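Local coordinates for Cys-Gly metallodipeptidase DUG1 (Saccharomyces cerevisiae, PDB 4G1P), which hydrolyses the dipeptide Cys-Gly and serves as the metal-dependent catalytic component of the complex that degrades glutathione in yeast, at residues A31-E36 with E168-S173; S40-K45 with S79-I84; Y100-V105 with I198-W203; C218-T223 with L383-A388. All blocks are in the same frame, centred on the assembly; numbering follows the deposited sequence.

Contact 1: residues A31-E36 with E168-S173; sequences AVSSDE and EGMEES. With ZN (zinc ion), chain B; GLY (glycine), chain D.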
# COMPACT_ATOMS: atom_id res chain seq x y z
N ALA A 31 0.62 -11.67 -18.82
CA ALA A 31 -0.83 -11.75 -18.68
C ALA A 31 -1.30 -11.57 -17.23
O ALA A 31 -1.85 -12.49 -16.62
CB ALA A 31 -1.32 -13.09 -19.20
N VAL A 32 -1.06 -10.39 -16.66
CA VAL A 32 -1.50 -10.11 -15.31
C VAL A 32 -2.95 -9.65 -15.34
O VAL A 32 -3.24 -8.49 -15.64
CB VAL A 32 -0.62 -9.04 -14.69
CG1 VAL A 32 -1.06 -8.75 -13.24
CG2 VAL A 32 0.84 -9.46 -14.76
N SER A 33 -3.87 -10.56 -15.05
CA SER A 33 -5.30 -10.29 -15.17
C SER A 33 -5.82 -9.24 -14.17
O SER A 33 -6.88 -8.66 -14.36
CB SER A 33 -6.10 -11.57 -15.02
OG SER A 33 -5.93 -12.12 -13.72
N SER A 34 -5.08 -9.00 -13.10
CA SER A 34 -5.54 -8.09 -12.07
C SER A 34 -5.16 -6.67 -12.43
O SER A 34 -5.58 -5.74 -11.76
CB SER A 34 -4.92 -8.45 -10.73
OG SER A 34 -3.50 -8.27 -10.78
N ASP A 35 -4.35 -6.52 -13.47
CA ASP A 35 -3.81 -5.22 -13.86
C ASP A 35 -4.43 -4.72 -15.17
O ASP A 35 -4.12 -5.23 -16.25
CB ASP A 35 -2.28 -5.32 -14.02
CG ASP A 35 -1.61 -3.96 -14.20
OD1 ASP A 35 -2.18 -3.07 -14.87
OD2 ASP A 35 -0.51 -3.77 -13.65
N GLU A 36 -5.26 -3.70 -15.07
CA GLU A 36 -6.00 -3.21 -16.24
C GLU A 36 -5.08 -2.76 -17.37
O GLU A 36 -5.37 -3.01 -18.54
CB GLU A 36 -6.93 -2.07 -15.85
CG GLU A 36 -8.13 -2.50 -15.04
CD GLU A 36 -8.99 -1.32 -14.64
OE1 GLU A 36 -8.74 -0.21 -15.17
OE2 GLU A 36 -9.90 -1.51 -13.80
N GLU A 168 -8.66 -20.68 -19.08
CA GLU A 168 -9.17 -19.34 -18.80
C GLU A 168 -8.03 -18.40 -18.47
O GLU A 168 -6.89 -18.85 -18.28
CB GLU A 168 -10.19 -19.33 -17.65
CG GLU A 168 -9.56 -19.60 -16.27
CD GLU A 168 -10.38 -19.05 -15.12
OE1 GLU A 168 -10.96 -17.95 -15.26
OE2 GLU A 168 -10.44 -19.71 -14.07
N GLY A 169 -8.34 -17.11 -18.39
CA GLY A 169 -7.35 -16.09 -18.07
C GLY A 169 -7.82 -15.14 -16.97
O GLY A 169 -7.40 -13.98 -16.91
N MET A 170 -8.68 -15.64 -16.10
CA MET A 170 -9.14 -14.85 -14.96
C MET A 170 -8.99 -15.61 -13.65
O MET A 170 -9.62 -15.25 -12.65
CB MET A 170 -10.60 -14.41 -15.14
CG MET A 170 -10.81 -13.21 -16.06
SD MET A 170 -10.04 -11.69 -15.46
CE MET A 170 -11.22 -11.14 -14.25
N GLU A 171 -8.17 -16.66 -13.64
CA GLU A 171 -8.09 -17.49 -12.44
C GLU A 171 -7.55 -16.72 -11.24
O GLU A 171 -8.00 -16.91 -10.12
CB GLU A 171 -7.26 -18.75 -12.68
CG GLU A 171 -7.57 -19.91 -11.74
CD GLU A 171 -6.65 -19.97 -10.51
OE1 GLU A 171 -5.81 -19.05 -10.32
OE2 GLU A 171 -6.77 -20.94 -9.73
N GLU A 172 -6.59 -15.83 -11.49
CA GLU A 172 -5.99 -15.06 -10.41
C GLU A 172 -6.87 -13.85 -10.05
O GLU A 172 -6.49 -13.03 -9.21
CB GLU A 172 -4.57 -14.60 -10.78
CG GLU A 172 -3.62 -15.72 -11.21
CD GLU A 172 -3.14 -16.57 -10.03
OE1 GLU A 172 -3.54 -16.29 -8.88
OE2 GLU A 172 -2.36 -17.52 -10.25
N SER A 173 -8.04 -13.77 -10.67
CA SER A 173 -8.95 -12.65 -10.48
C SER A 173 -10.40 -13.13 -10.35
O SER A 173 -11.32 -12.55 -10.94
CB SER A 173 -8.82 -11.66 -11.64
OG SER A 173 -7.47 -11.24 -11.81
ZN ZN B . -2.30 -18.54 -8.45
N GLY D . -3.24 -20.14 -6.63
CA GLY D . -4.20 -19.68 -7.62
C GLY D . -5.41 -19.26 -6.82
O GLY D . -6.42 -19.95 -6.79
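S33 and S173 meet through their hydroxyls: the S173 OG donates to S33 OG at 2.6 Å, and S33 OG is also hydrogen-bonded to D104 OD2. Serine suits both places, since its short side chain lets a hydroxyl reach across from one loop to the other. The CB of S33 rests on the carbonyl of G169, 3.3 Å from its O. M170 starts away from S33, but bends at chi2 and chi3 to bring SD within 4.0 Å of the S33 CB.

E172 can be followed outward. Its CB lies 4.1 Å from S33 OG; chi1 sets CG beside the backbone N, and the bend at chi2 (-74°) turns the carboxylate away from the serines to the zinc. OE2 binds the metal at 2.1 Å, while OE1 lies at a longer 2.6 Å from the zinc and is also hydrogen-bonded to Q106, which would fix the rotation of the group. D137 and H450 bind the same ion, and the N of the bound glycine lies 2.6 Å from it. The neighbouring E171, proton acceptor by similarity, holds its OE2 3.1 Å from the glycine O. Replacing E171 by an alanine removes that carboxylate and would probably leave the glycine O without its acidic neighbour and open a gap there, with loss of the presumed proton acceptor.

The segment 168-173 leaves the end of strand 162-168, beside strand 96-102, whose H102 touches E168, E171 and E172, while 31-36 bridges helices 16-28 and 39-55, with A31 packed against V42 and K45 of the latter.

Contact 2: residues S40-K45 with S79-I84; sequences SKVFDK and SLPPVI
F43 and P81 bring their CA atoms to 6.1 Å, where helix 39-55 passes the extended segment that leads into strand 83-88. Residues 40-45 are regular helix, with D44 N bonded to S40 O and K45 N to K41 O, whereas S79 to P82 run as an open chain whose two prolines have no amide hydrogen to offer. The helix side chains meet it mainly through apolar surface. One branch of V42, CG1, lies against both CB and CG of P81, 3.7 Å from CG. F43 takes CG beside its own backbone N, opposite the carbonyl carbon (chi1 -58°), and this turns the ring out along the loop. Its edge meets S79 O, 3.7 Å from CZ, and P81 CA, 3.8 Å from CE1, while CD1 reaches P82 CD at 3.9 Å and the two rings cross obliquely. With F43 cut back to alanine, P82 is likely to lose its ring partner and a gap to open beside S79 and P81. S79 O also accepts a hydrogen bond from R39, one turn earlier in the helix. The two segments thus meet by apolar fit, with a polar tie from R39 of the same helix added.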
# COMPACT_ATOMS: atom_id res chain seq x y z
N SER A 40 -4.24 -5.99 -22.30
CA SER A 40 -3.85 -6.28 -23.68
C SER A 40 -2.82 -7.40 -23.74
O SER A 40 -2.84 -8.22 -24.65
CB SER A 40 -3.33 -5.02 -24.38
OG SER A 40 -2.01 -4.74 -23.98
N LYS A 41 -1.92 -7.42 -22.77
CA LYS A 41 -0.96 -8.52 -22.65
C LYS A 41 -1.69 -9.85 -22.46
O LYS A 41 -1.34 -10.86 -23.07
CB LYS A 41 -0.00 -8.28 -21.50
CG LYS A 41 0.87 -7.06 -21.71
CD LYS A 41 1.55 -7.12 -23.07
CE LYS A 41 2.49 -5.94 -23.29
NZ LYS A 41 3.01 -5.89 -24.69
N VAL A 42 -2.72 -9.82 -21.62
CA VAL A 42 -3.49 -11.03 -21.38
C VAL A 42 -4.08 -11.56 -22.68
O VAL A 42 -4.06 -12.76 -22.92
CB VAL A 42 -4.60 -10.84 -20.32
CG1 VAL A 42 -5.23 -12.18 -19.99
CG2 VAL A 42 -4.03 -10.25 -19.07
N PHE A 43 -4.56 -10.66 -23.53
CA PHE A 43 -5.10 -11.10 -24.82
C PHE A 43 -4.01 -11.70 -25.70
O PHE A 43 -4.25 -12.70 -26.39
CB PHE A 43 -5.79 -9.96 -25.55
CG PHE A 43 -6.91 -9.33 -24.78
CD1 PHE A 43 -7.72 -10.11 -23.96
CD2 PHE A 43 -7.16 -7.96 -24.87
CE1 PHE A 43 -8.77 -9.53 -23.26
CE2 PHE A 43 -8.20 -7.37 -24.16
CZ PHE A 43 -9.00 -8.15 -23.35
N ASP A 44 -2.81 -11.11 -25.67
CA ASP A 44 -1.71 -11.62 -26.49
C ASP A 44 -1.32 -13.02 -26.04
O ASP A 44 -0.97 -13.87 -26.85
CB ASP A 44 -0.47 -10.73 -26.40
CG ASP A 44 -0.71 -9.35 -26.97
OD1 ASP A 44 -1.70 -9.15 -27.68
OD2 ASP A 44 0.12 -8.46 -26.69
N LYS A 45 -1.39 -13.23 -24.73
CA LYS A 45 -1.09 -14.52 -24.13
C LYS A 45 -2.08 -15.55 -24.65
O LYS A 45 -1.69 -16.62 -25.10
CB LYS A 45 -1.14 -14.41 -22.61
CG LYS A 45 -0.84 -15.67 -21.83
CD LYS A 45 0.63 -15.94 -21.74
CE LYS A 45 0.93 -17.20 -20.93
NZ LYS A 45 0.98 -16.96 -19.47
N SER A 79 -13.08 -5.75 -21.78
CA SER A 79 -13.50 -7.12 -22.06
C SER A 79 -12.72 -8.09 -21.18
O SER A 79 -11.59 -7.80 -20.79
CB SER A 79 -13.28 -7.49 -23.53
OG SER A 79 -13.92 -6.59 -24.41
N LEU A 80 -13.30 -9.23 -20.85
CA LEU A 80 -12.61 -10.26 -20.09
C LEU A 80 -11.68 -11.05 -21.01
O LEU A 80 -11.95 -11.14 -22.21
CB LEU A 80 -13.62 -11.21 -19.43
CG LEU A 80 -14.44 -10.62 -18.29
CD1 LEU A 80 -15.76 -11.35 -18.14
CD2 LEU A 80 -13.67 -10.64 -16.97
N PRO A 81 -10.59 -11.62 -20.45
CA PRO A 81 -9.74 -12.58 -21.18
C PRO A 81 -10.59 -13.72 -21.68
O PRO A 81 -11.44 -14.18 -20.93
CB PRO A 81 -8.80 -13.11 -20.10
CG PRO A 81 -8.79 -12.07 -19.05
CD PRO A 81 -10.13 -11.40 -19.07
N PRO A 82 -10.39 -14.16 -22.93
CA PRO A 82 -11.19 -15.23 -23.55
C PRO A 82 -10.91 -16.59 -22.92
O PRO A 82 -9.77 -16.84 -22.55
CB PRO A 82 -10.70 -15.22 -25.00
CG PRO A 82 -9.33 -14.68 -24.92
CD PRO A 82 -9.36 -13.65 -23.85
N VAL A 83 -11.92 -17.46 -22.79
CA VAL A 83 -11.65 -18.82 -22.35
C VAL A 83 -11.35 -19.59 -23.61
O VAL A 83 -12.01 -19.38 -24.62
CB VAL A 83 -12.83 -19.49 -21.63
CG1 VAL A 83 -12.49 -20.92 -21.29
CG2 VAL A 83 -13.15 -18.76 -20.36
N ILE A 84 -10.33 -20.44 -23.56
CA ILE A 84 -9.84 -21.09 -24.76
C ILE A 84 -10.29 -22.53 -24.83
O ILE A 84 -9.87 -23.35 -24.03
CB ILE A 84 -8.31 -21.08 -24.82
CG1 ILE A 84 -7.77 -19.64 -24.73
CG2 ILE A 84 -7.84 -21.75 -26.09
CD1 ILE A 84 -6.26 -19.56 -24.66

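Contact 3: residues Y100-V105 with I198-W203; sequences YGHYDV and ISDNYW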
# COMPACT_ATOMS: atom_id res chain seq x y z
N TYR A 100 -8.25 -28.55 -17.90
CA TYR A 100 -8.40 -27.14 -17.56
C TYR A 100 -7.13 -26.60 -16.93
O TYR A 100 -6.45 -27.31 -16.16
CB TYR A 100 -9.55 -26.96 -16.58
CG TYR A 100 -9.50 -25.69 -15.77
CD1 TYR A 100 -8.77 -25.61 -14.59
CD2 TYR A 100 -10.21 -24.57 -16.18
CE1 TYR A 100 -8.72 -24.45 -13.86
CE2 TYR A 100 -10.18 -23.41 -15.44
CZ TYR A 100 -9.43 -23.36 -14.29
OH TYR A 100 -9.41 -22.20 -13.56
N GLY A 101 -6.83 -25.33 -17.23
CA GLY A 101 -5.73 -24.61 -16.62
C GLY A 101 -5.95 -23.12 -16.81
O GLY A 101 -7.00 -22.68 -17.30
N HIS A 102 -4.97 -22.31 -16.44
CA HIS A 102 -5.15 -20.88 -16.60
C HIS A 102 -3.89 -20.17 -17.03
O HIS A 102 -2.79 -20.47 -16.57
CB HIS A 102 -5.73 -20.25 -15.33
CG HIS A 102 -4.81 -20.23 -14.15
ND1 HIS A 102 -3.92 -19.20 -13.91
CD2 HIS A 102 -4.68 -21.09 -13.11
CE1 HIS A 102 -3.26 -19.45 -12.79
NE2 HIS A 102 -3.70 -20.58 -12.28
N TYR A 103 -4.08 -19.21 -17.93
CA TYR A 103 -2.95 -18.54 -18.55
C TYR A 103 -2.64 -17.15 -18.00
O TYR A 103 -1.64 -16.55 -18.40
CB TYR A 103 -3.11 -18.50 -20.05
CG TYR A 103 -4.32 -17.76 -20.56
CD1 TYR A 103 -4.31 -16.37 -20.64
CD2 TYR A 103 -5.45 -18.44 -21.00
CE1 TYR A 103 -5.42 -15.67 -21.13
CE2 TYR A 103 -6.56 -17.75 -21.49
CZ TYR A 103 -6.53 -16.36 -21.55
OH TYR A 103 -7.60 -15.66 -22.04
N ASP A 104 -3.49 -16.62 -17.12
CA ASP A 104 -3.19 -15.36 -16.46
C ASP A 104 -2.31 -15.69 -15.28
O ASP A 104 -2.17 -16.86 -14.93
CB ASP A 104 -4.45 -14.62 -16.00
CG ASP A 104 -5.28 -15.42 -15.01
OD1 ASP A 104 -5.68 -16.57 -15.32
OD2 ASP A 104 -5.54 -14.91 -13.90
N VAL A 105 -1.71 -14.66 -14.68
CA VAL A 105 -0.69 -14.82 -13.64
C VAL A 105 -0.73 -13.68 -12.62
O VAL A 105 -1.18 -12.59 -12.92
CB VAL A 105 0.74 -14.83 -14.25
CG1 VAL A 105 0.95 -16.05 -15.14
CG2 VAL A 105 1.01 -13.55 -15.04
N ILE A 198 -7.05 -31.64 -13.98
CA ILE A 198 -6.53 -30.31 -13.74
C ILE A 198 -5.14 -30.41 -13.17
O ILE A 198 -4.92 -31.14 -12.20
CB ILE A 198 -7.40 -29.53 -12.74
CG1 ILE A 198 -8.75 -29.19 -13.35
CG2 ILE A 198 -6.72 -28.25 -12.32
CD1 ILE A 198 -9.72 -28.58 -12.34
N SER A 199 -4.20 -29.68 -13.76
CA SER A 199 -2.88 -29.56 -13.21
C SER A 199 -2.68 -28.13 -12.77
O SER A 199 -2.29 -27.28 -13.56
CB SER A 199 -1.84 -29.94 -14.25
OG SER A 199 -0.56 -30.03 -13.67
N ASP A 200 -2.94 -27.85 -11.51
CA ASP A 200 -2.94 -26.48 -11.03
C ASP A 200 -2.68 -26.42 -9.53
O ASP A 200 -3.22 -25.57 -8.83
CB ASP A 200 -4.29 -25.83 -11.33
CG ASP A 200 -4.18 -24.32 -11.54
OD1 ASP A 200 -3.08 -23.76 -11.40
OD2 ASP A 200 -5.21 -23.70 -11.84
N ASN A 201 -1.86 -27.33 -9.04
CA ASN A 201 -1.38 -27.27 -7.67
C ASN A 201 -0.03 -27.94 -7.60
O ASN A 201 0.64 -28.06 -8.62
CB ASN A 201 -2.38 -27.87 -6.69
CG ASN A 201 -2.55 -29.36 -6.86
OD1 ASN A 201 -2.67 -29.87 -7.99
ND2 ASN A 201 -2.56 -30.09 -5.75
N TYR A 202 0.38 -28.38 -6.41
CA TYR A 202 1.77 -28.78 -6.18
C TYR A 202 1.83 -29.99 -5.28
O TYR A 202 0.86 -30.29 -4.59
CB TYR A 202 2.53 -27.62 -5.51
CG TYR A 202 1.99 -26.30 -5.96
CD1 TYR A 202 0.92 -25.70 -5.29
CD2 TYR A 202 2.46 -25.70 -7.12
CE1 TYR A 202 0.38 -24.51 -5.73
CE2 TYR A 202 1.93 -24.51 -7.57
CZ TYR A 202 0.89 -23.91 -6.88
OH TYR A 202 0.35 -22.73 -7.33
N TRP A 203 2.98 -30.65 -5.28
CA TRP A 203 3.26 -31.69 -4.30
C TRP A 203 3.19 -31.05 -2.95
O TRP A 203 3.40 -29.85 -2.82
CB TRP A 203 4.68 -32.24 -4.46
CG TRP A 203 4.93 -32.98 -5.70
CD1 TRP A 203 4.04 -33.26 -6.69
CD2 TRP A 203 6.18 -33.56 -6.11
NE1 TRP A 203 4.65 -33.97 -7.69
CE2 TRP A 203 5.96 -34.17 -7.36
CE3 TRP A 203 7.45 -33.61 -5.54
CZ2 TRP A 203 6.97 -34.83 -8.05
CZ3 TRP A 203 8.45 -34.27 -6.23
CH2 TRP A 203 8.21 -34.87 -7.47
O HOH W 1 -3.70 -27.99 -15.97
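Y100 and I198 come together because the tyrosine ring is swung opposite its own backbone N (chi1 159°), while H102 takes the setting between its N and carbonyl carbon (chi1 69°), which turns the imidazole edge toward D200. The Y100 CD1 lies 3.8 Å from I198 CG1, flat ring and branched chain meeting obliquely in close apolar contact. The hydroxyl of Y100 is bonded elsewhere, to E168.

At H102 the carboxylate of D200 comes to the ring edge, its OD2 3.0 Å from CD2 and near the ring plane, with the two planes turned 45° apart. On the other side of the imidazole, ND1 donates to the backbone O of D104 at 3.1 Å. The carbonyl oxygen lies near the ring plane, though the nitrogen sits above the carbonyl plane, and the bond would fix the ring's rotation.

These residues stand where parallel neighbours 96-102 and 195-198 of the central sheet end, a usual place for active-site groups in alpha/beta enzymes. D200 binds a zinc ion with D137, and H102 is assigned to this site by similarity; here its NE2 bonds weakly to D137. D104 in turn accepts the backbone N of E171 and of E172.

Where the strands part, a water bridges the backbones: it donates to Y100 O at 2.8 Å and to S199 O, and accepts from S199 N at 2.8 Å.

Contact 4: residues C218-T223 with L383-A388; sequences CNYYQT and LIHDGA. With CYS (cysteine), chain E.
A classic beta bulge marks this antiparallel pairing of strands 210-226 and 378-391 in the sheet of the lid domain, with I384 and H385 both set opposite Y220. The N-to-C directions of the two strands lie 173° apart. The Y220 O accepts I384 N, almost along the carbonyl axis, and only weakly H385 N at 3.5 Å; in return Y220 N donates to H385 O at 2.8 Å. Beyond the bulge C218 and G387 form a hydrogen-bonded pair, C218 N to G387 O being 2.9 Å.

The extra residue lets I384 point toward the other strand, and its CD1 lies 3.6 Å from Y220 CD1, the two side chains running alongside. Y221 meets L383 on the other side of the sheet, with CE1 near L383 CD1. On the face of C218, Y220 and H385, Y220 CB lies over one face of the H385 imidazole in a CH-pi contact, 3.9 Å from ring centroid to CB. The setting of H385 between its N and carbonyl carbon (chi1 71°) places the ring there, with NE2 3.1 Å from the sulfur of the bound cysteine. The SG of C218 lies 3.7 Å from that same sulfur, so that two large, polarisable atoms sit side by side.

Y220 OH is hydrogen-bonded to K334 of the second subunit, whose A333 packs on both Y220 and H385. The cysteine is held also by R348, and the whole is typical of the M20 family, in which the lid domain carries part of the substrate pocket and the dimer contacts.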
# COMPACT_ATOMS: atom_id res chain seq x y z
N CYS A 218 -12.40 -20.55 -1.01
CA CYS A 218 -11.85 -19.27 -0.63
C CYS A 218 -12.90 -18.15 -0.73
O CYS A 218 -13.52 -17.95 -1.77
CB CYS A 218 -10.60 -18.93 -1.46
SG CYS A 218 -9.72 -17.45 -0.89
N ASN A 219 -13.10 -17.45 0.38
CA ASN A 219 -13.97 -16.28 0.39
C ASN A 219 -13.13 -15.05 0.67
O ASN A 219 -12.48 -14.95 1.71
CB ASN A 219 -15.09 -16.44 1.42
CG ASN A 219 -16.22 -17.34 0.92
OD1 ASN A 219 -16.01 -18.20 0.07
ND2 ASN A 219 -17.42 -17.12 1.44
N TYR A 220 -13.11 -14.12 -0.28
CA TYR A 220 -12.24 -12.96 -0.14
C TYR A 220 -13.07 -11.73 0.19
O TYR A 220 -13.99 -11.36 -0.56
CB TYR A 220 -11.42 -12.75 -1.40
CG TYR A 220 -10.14 -11.99 -1.17
CD1 TYR A 220 -10.15 -10.63 -0.94
CD2 TYR A 220 -8.91 -12.64 -1.19
CE1 TYR A 220 -8.97 -9.93 -0.73
CE2 TYR A 220 -7.74 -11.95 -0.98
CZ TYR A 220 -7.77 -10.59 -0.75
OH TYR A 220 -6.61 -9.88 -0.55
N TYR A 221 -12.74 -11.10 1.31
CA TYR A 221 -13.52 -9.96 1.81
C TYR A 221 -12.71 -8.67 1.88
O TYR A 221 -11.47 -8.67 2.00
CB TYR A 221 -14.10 -10.26 3.20
CG TYR A 221 -15.02 -11.46 3.22
CD1 TYR A 221 -16.33 -11.35 2.80
CD2 TYR A 221 -14.56 -12.69 3.66
CE1 TYR A 221 -17.17 -12.45 2.81
CE2 TYR A 221 -15.40 -13.80 3.67
CZ TYR A 221 -16.70 -13.67 3.24
OH TYR A 221 -17.53 -14.77 3.24
N GLN A 222 -13.43 -7.56 1.79
CA GLN A 222 -12.85 -6.26 2.10
C GLN A 222 -13.76 -5.52 3.07
O GLN A 222 -14.97 -5.42 2.84
CB GLN A 222 -12.59 -5.42 0.83
CG GLN A 222 -13.82 -5.06 0.03
CD GLN A 222 -13.49 -4.24 -1.20
OE1 GLN A 222 -12.32 -4.01 -1.51
NE2 GLN A 222 -14.52 -3.81 -1.91
N THR A 223 -13.18 -5.04 4.16
CA THR A 223 -13.92 -4.21 5.10
C THR A 223 -13.64 -2.74 4.78
O THR A 223 -12.48 -2.32 4.81
CB THR A 223 -13.57 -4.52 6.57
OG1 THR A 223 -14.13 -5.78 6.93
CG2 THR A 223 -14.13 -3.46 7.50
N LEU A 383 -18.04 -8.96 0.08
CA LEU A 383 -17.36 -10.10 -0.49
C LEU A 383 -16.78 -9.67 -1.83
O LEU A 383 -17.46 -9.02 -2.62
CB LEU A 383 -18.36 -11.25 -0.66
CG LEU A 383 -17.94 -12.51 -1.42
CD1 LEU A 383 -17.02 -13.36 -0.58
CD2 LEU A 383 -19.15 -13.30 -1.87
N ILE A 384 -15.52 -9.99 -2.07
CA ILE A 384 -14.94 -9.68 -3.37
C ILE A 384 -15.09 -10.85 -4.34
O ILE A 384 -15.52 -10.66 -5.47
CB ILE A 384 -13.47 -9.29 -3.28
CG1 ILE A 384 -13.31 -8.04 -2.40
CG2 ILE A 384 -12.92 -9.09 -4.68
CD1 ILE A 384 -11.87 -7.66 -2.08
N HIS A 385 -14.73 -12.05 -3.89
CA HIS A 385 -15.01 -13.25 -4.66
C HIS A 385 -15.11 -14.48 -3.77
O HIS A 385 -14.56 -14.51 -2.66
CB HIS A 385 -13.99 -13.46 -5.79
CG HIS A 385 -12.62 -13.85 -5.33
ND1 HIS A 385 -11.49 -13.12 -5.64
CD2 HIS A 385 -12.18 -14.92 -4.62
CE1 HIS A 385 -10.42 -13.70 -5.12
NE2 HIS A 385 -10.81 -14.80 -4.49
N ASP A 386 -15.83 -15.49 -4.25
CA ASP A 386 -15.92 -16.76 -3.54
C ASP A 386 -15.66 -17.92 -4.49
O ASP A 386 -15.94 -17.83 -5.69
CB ASP A 386 -17.25 -16.91 -2.79
CG ASP A 386 -18.47 -16.99 -3.72
OD1 ASP A 386 -18.35 -16.83 -4.96
OD2 ASP A 386 -19.58 -17.21 -3.18
N GLY A 387 -15.10 -19.00 -3.95
CA GLY A 387 -14.80 -20.19 -4.72
C GLY A 387 -15.03 -21.38 -3.82
O GLY A 387 -14.64 -21.34 -2.65
N ALA A 388 -15.65 -22.44 -4.34
CA ALA A 388 -16.11 -23.54 -3.50
C ALA A 388 -14.98 -24.46 -3.10
O ALA A 388 -13.99 -24.59 -3.80
CB ALA A 388 -17.17 -24.32 -4.21
N CYS E . -5.27 -18.12 -6.16
CA CYS E . -6.19 -17.71 -5.12
C CYS E . -6.03 -18.64 -3.91
O CYS E . -6.14 -19.86 -4.04
CB CYS E . -7.63 -17.68 -5.64
SG CYS E . -8.83 -17.14 -4.47

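Contacts 1 and 3 are buried, contacts 2 and 4 only partly so. The first three belong to the catalytic domain: 168-173 and 100-105 lie at the ends of adjacent strands of one sheet and share polar bonds, and contact 2 lies beside contact 1, where P81 touches G169 and M170, and reaches contact 3 through Y103. Contact 4 stands apart in the lid, touching none of them, though E172 of contact 1 lines the same cysteine pocket. Chemistry follows place: metal-binding acids lie in contacts 1 and 3, with a hydroxyl pair in 1 and an apolar pair and water bridge in 3; apolar rings face a loop in contact 2, and backbone hydrogen bonds dominate contact 4.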